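Local structure of lactate dehydrogenase (Eimeria maxima, 6CT6) at residues T131-V136 and L317-A322. The protein probably catalyses the NADH-dependent reduction of pyruvate to lactate, and binds NADH together with the pyruvate-like inhibitor oxamate. Residues are numbered along the deposited sequence; the frame is centred on the assembly and turned at random.
With NAI (1,4-dihydronicotinamide adenine dinucleotide), chain D.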
loop_
_atom_site.group_PDB
_atom_site.type_symbol
_atom_site.label_atom_id
_atom_site.label_comp_id
_atom_site.label_asym_id
_atom_site.label_seq_id
_atom_site.Cartn_x
_atom_site.Cartn_y
_atom_site.Cartn_z
ATOM N N THR B 131 16.826 -0.392 6.161
ATOM C CA THR B 131 16.871 -0.196 7.610
ATOM C C THR B 131 17.864 0.897 8.001
ATOM O O THR B 131 19.006 0.918 7.531
ATOM C CB THR B 131 17.242 -1.512 8.300
ATOM O OG1 THR B 131 16.264 -2.511 7.990
ATOM C CG2 THR B 131 17.321 -1.338 9.817
ATOM N N ASN B 132 17.424 1.797 8.882
ATOM C CA ASN B 132 18.251 2.910 9.369
ATOM C C ASN B 132 19.112 2.537 10.582
ATOM O O ASN B 132 18.784 1.592 11.304
ATOM C CB ASN B 132 17.363 4.097 9.750
ATOM C CG ASN B 132 17.022 4.979 8.568
ATOM O OD1 ASN B 132 17.852 5.213 7.691
ATOM N ND2 ASN B 132 15.790 5.478 8.543
ATOM N N PRO B 133 20.215 3.277 10.817
ATOM C CA PRO B 133 20.809 4.310 9.959
ATOM C C PRO B 133 21.371 3.710 8.679
ATOM O O PRO B 133 22.261 2.859 8.702
ATOM C CB PRO B 133 21.918 4.911 10.830
ATOM C CG PRO B 133 22.209 3.880 11.846
ATOM C CD PRO B 133 20.906 3.200 12.112
ATOM N N LEU B 134 20.833 4.194 7.563
ATOM C CA LEU B 134 20.928 3.482 6.293
ATOM C C LEU B 134 22.376 3.176 5.924
ATOM O O LEU B 134 22.713 2.040 5.569
ATOM C CB LEU B 134 20.242 4.319 5.212
ATOM C CG LEU B 134 19.905 3.725 3.845
ATOM C CD1 LEU B 134 20.905 4.215 2.819
ATOM C CD2 LEU B 134 19.842 2.203 3.864
ATOM N N ASP B 135 23.253 4.172 6.026
ATOM C CA ASP B 135 24.565 4.061 5.399
ATOM C C ASP B 135 25.500 3.121 6.153
ATOM O O ASP B 135 26.391 2.526 5.538
ATOM C CB ASP B 135 25.180 5.452 5.257
ATOM C CG ASP B 135 24.307 6.386 4.439
ATOM O OD1 ASP B 135 24.402 6.352 3.192
ATOM O OD2 ASP B 135 23.513 7.139 5.042
ATOM N N VAL B 136 25.324 2.961 7.467
ATOM C CA VAL B 136 26.130 1.984 8.195
ATOM C C VAL B 136 25.441 0.627 8.324
ATOM O O VAL B 136 26.130 -0.391 8.483
ATOM C CB VAL B 136 26.533 2.498 9.591
ATOM C CG1 VAL B 136 27.458 3.697 9.452
ATOM C CG2 VAL B 136 25.318 2.850 10.441
ATOM N N LEU B 317 31.268 8.448 9.440
ATOM C CA LEU B 317 32.453 8.034 10.184
ATOM C C LEU B 317 32.192 8.036 11.683
ATOM O O LEU B 317 32.636 7.133 12.401
ATOM C CB LEU B 317 33.625 8.952 9.847
ATOM C CG LEU B 317 34.123 8.899 8.403
ATOM C CD1 LEU B 317 35.120 10.017 8.159
ATOM C CD2 LEU B 317 34.746 7.545 8.099
ATOM N N GLU B 318 31.480 9.049 12.179
ATOM C CA GLU B 318 31.109 9.071 13.589
ATOM C C GLU B 318 30.333 7.815 13.966
ATOM O O GLU B 318 30.520 7.264 15.058
ATOM C CB GLU B 318 30.288 10.327 13.891
ATOM C CG GLU B 318 30.259 10.721 15.362
ATOM C CD GLU B 318 29.772 12.143 15.574
ATOM O OE1 GLU B 318 29.319 12.772 14.593
ATOM O OE2 GLU B 318 29.846 12.635 16.719
ATOM N N MET B 319 29.465 7.338 13.069
ATOM C CA MET B 319 28.689 6.135 13.353
ATOM C C MET B 319 29.561 4.887 13.304
ATOM O O MET B 319 29.365 3.957 14.097
ATOM C CB MET B 319 27.524 6.014 12.369
ATOM C CG MET B 319 26.372 6.975 12.642
ATOM S SD MET B 319 24.902 6.659 11.634
ATOM C CE MET B 319 25.446 7.196 10.013
ATOM N N GLN B 320 30.526 4.842 12.382
ATOM C CA GLN B 320 31.440 3.704 12.327
ATOM C C GLN B 320 32.175 3.521 13.648
ATOM O O GLN B 320 32.416 2.390 14.084
ATOM C CB GLN B 320 32.451 3.884 11.196
ATOM C CG GLN B 320 31.884 3.733 9.802
ATOM C CD GLN B 320 32.974 3.688 8.750
ATOM O OE1 GLN B 320 33.949 4.437 8.817
ATOM N NE2 GLN B 320 32.827 2.794 7.782
ATOM N N LYS B 321 32.553 4.624 14.296
ATOM C CA LYS B 321 33.324 4.518 15.530
ATOM C C LYS B 321 32.449 4.047 16.684
ATOM O O LYS B 321 32.878 3.218 17.494
ATOM C CB LYS B 321 33.989 5.858 15.845
ATOM C CG LYS B 321 35.060 6.231 14.827
ATOM C CD LYS B 321 36.200 7.024 15.439
ATOM C CE LYS B 321 35.770 8.424 15.828
ATOM N NZ LYS B 321 36.900 9.198 16.405
ATOM N N ALA B 322 31.216 4.553 16.767
ATOM C CA ALA B 322 30.261 4.012 17.729
ATOM C C ALA B 322 30.120 2.503 17.575
ATOM O O ALA B 322 30.073 1.772 18.571
ATOM C CB ALA B 322 28.902 4.694 17.559
HETATM P PA NAI D . 8.264 -1.820 10.868
HETATM O O1A NAI D . 8.523 -1.920 12.355
HETATM O O2A NAI D . 6.855 -1.598 10.369
HETATM O O5B NAI D . 8.823 -3.168 10.197
HETATM C C5B NAI D . 10.045 -3.753 10.639
HETATM C C4B NAI D . 9.853 -5.259 10.666
HETATM O O4B NAI D . 11.099 -5.950 10.782
HETATM C C3B NAI D . 8.998 -5.706 11.848
HETATM O O3B NAI D . 7.811 -6.337 11.364
HETATM C C2B NAI D . 9.871 -6.682 12.614
HETATM O O2B NAI D . 9.135 -7.774 13.166
HETATM C C1B NAI D . 10.819 -7.134 11.520
HETATM N N9A NAI D . 12.057 -7.797 11.986
HETATM C C8A NAI D . 12.744 -7.630 13.135
HETATM N N7A NAI D . 13.828 -8.454 13.153
HETATM C C5A NAI D . 13.828 -9.159 12.006
HETATM C C6A NAI D . 14.666 -10.194 11.369
HETATM N N6A NAI D . 15.770 -10.670 11.980
HETATM N N1A NAI D . 14.293 -10.651 10.151
HETATM C C2A NAI D . 13.197 -10.193 9.516
HETATM N N3A NAI D . 12.394 -9.256 10.040
HETATM C C4A NAI D . 12.656 -8.718 11.250
HETATM O O3 NAI D . 9.231 -0.673 10.266
HETATM P PN NAI D . 9.084 0.010 8.807
HETATM O O1N NAI D . 8.147 1.190 8.920
HETATM O O2N NAI D . 8.821 -1.069 7.782
HETATM O O5D NAI D . 10.574 0.586 8.598
HETATM C C5D NAI D . 11.662 -0.326 8.506
HETATM C C4D NAI D . 13.004 0.391 8.484
HETATM O O4D NAI D . 13.102 1.276 7.360
HETATM C C3D NAI D . 13.200 1.241 9.730
HETATM O O3D NAI D . 14.534 1.055 10.210
HETATM C C2D NAI D . 13.000 2.657 9.242
HETATM O O2D NAI D . 13.682 3.629 10.033
HETATM C C1D NAI D . 13.567 2.542 7.837
HETATM N N1N NAI D . 13.232 3.625 6.902
HETATM C C2N NAI D . 14.192 3.929 6.027
HETATM C C3N NAI D . 14.041 4.909 5.071
HETATM C C7N NAI D . 15.198 5.163 4.151
HETATM O O7N NAI D . 16.107 4.348 4.105
HETATM N N7N NAI D . 15.227 6.270 3.420
HETATM C C4N NAI D . 12.762 5.695 4.959
HETATM C C5N NAI D . 11.788 5.277 5.965
HETATM C C6N NAI D . 12.054 4.261 6.883
#
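Met319 turns its CG anti to its own carbonyl carbon (chi1 -75°), then runs out extended and bends only at chi3, -71°. This carries SD from helix 303-328 to Pro133 and Val136. Met319 SD sits 3.6 Å from Pro133 CB and 3.9 Å from Pro133 CG, so the sulfur meets the ring at its rim, beside the CB-CG bond, and not over a face. Nearer its root, Met319 CB meets Val136 CG1 at 3.7 Å. The other valine methyl, Val136 CG2, lies 4.0 Å from Met319 SD. Val136 thus touches the methionine chain at both its base and its sulfur. Gln320 adds a looser contact, its N and CG both near Val136 CG1. No hydrogen bond joins the two segments; the contact is apolar and buried. Leu104 of helix 104-121 also packs on Pro133, and Ile323 on Val136.

Pro133 follows a cis peptide bond and is the N-cap residue of helix 134-145. Just before it, Asn132 faces the cofactor. Asn132 N donates a nearly straight bond to NAI O3D (3.3 Å, 167°). Asn132 ND2 reaches NAI O2D at 3.2 Å and also bonds oxamate. The packing therefore joins the C-terminal helix 303-328 of the catalytic domain to the back of the Asn-cis-Pro turn, which follows strand 126-129 of the Rossmann fold and lines the active site in lactate and malate dehydrogenases.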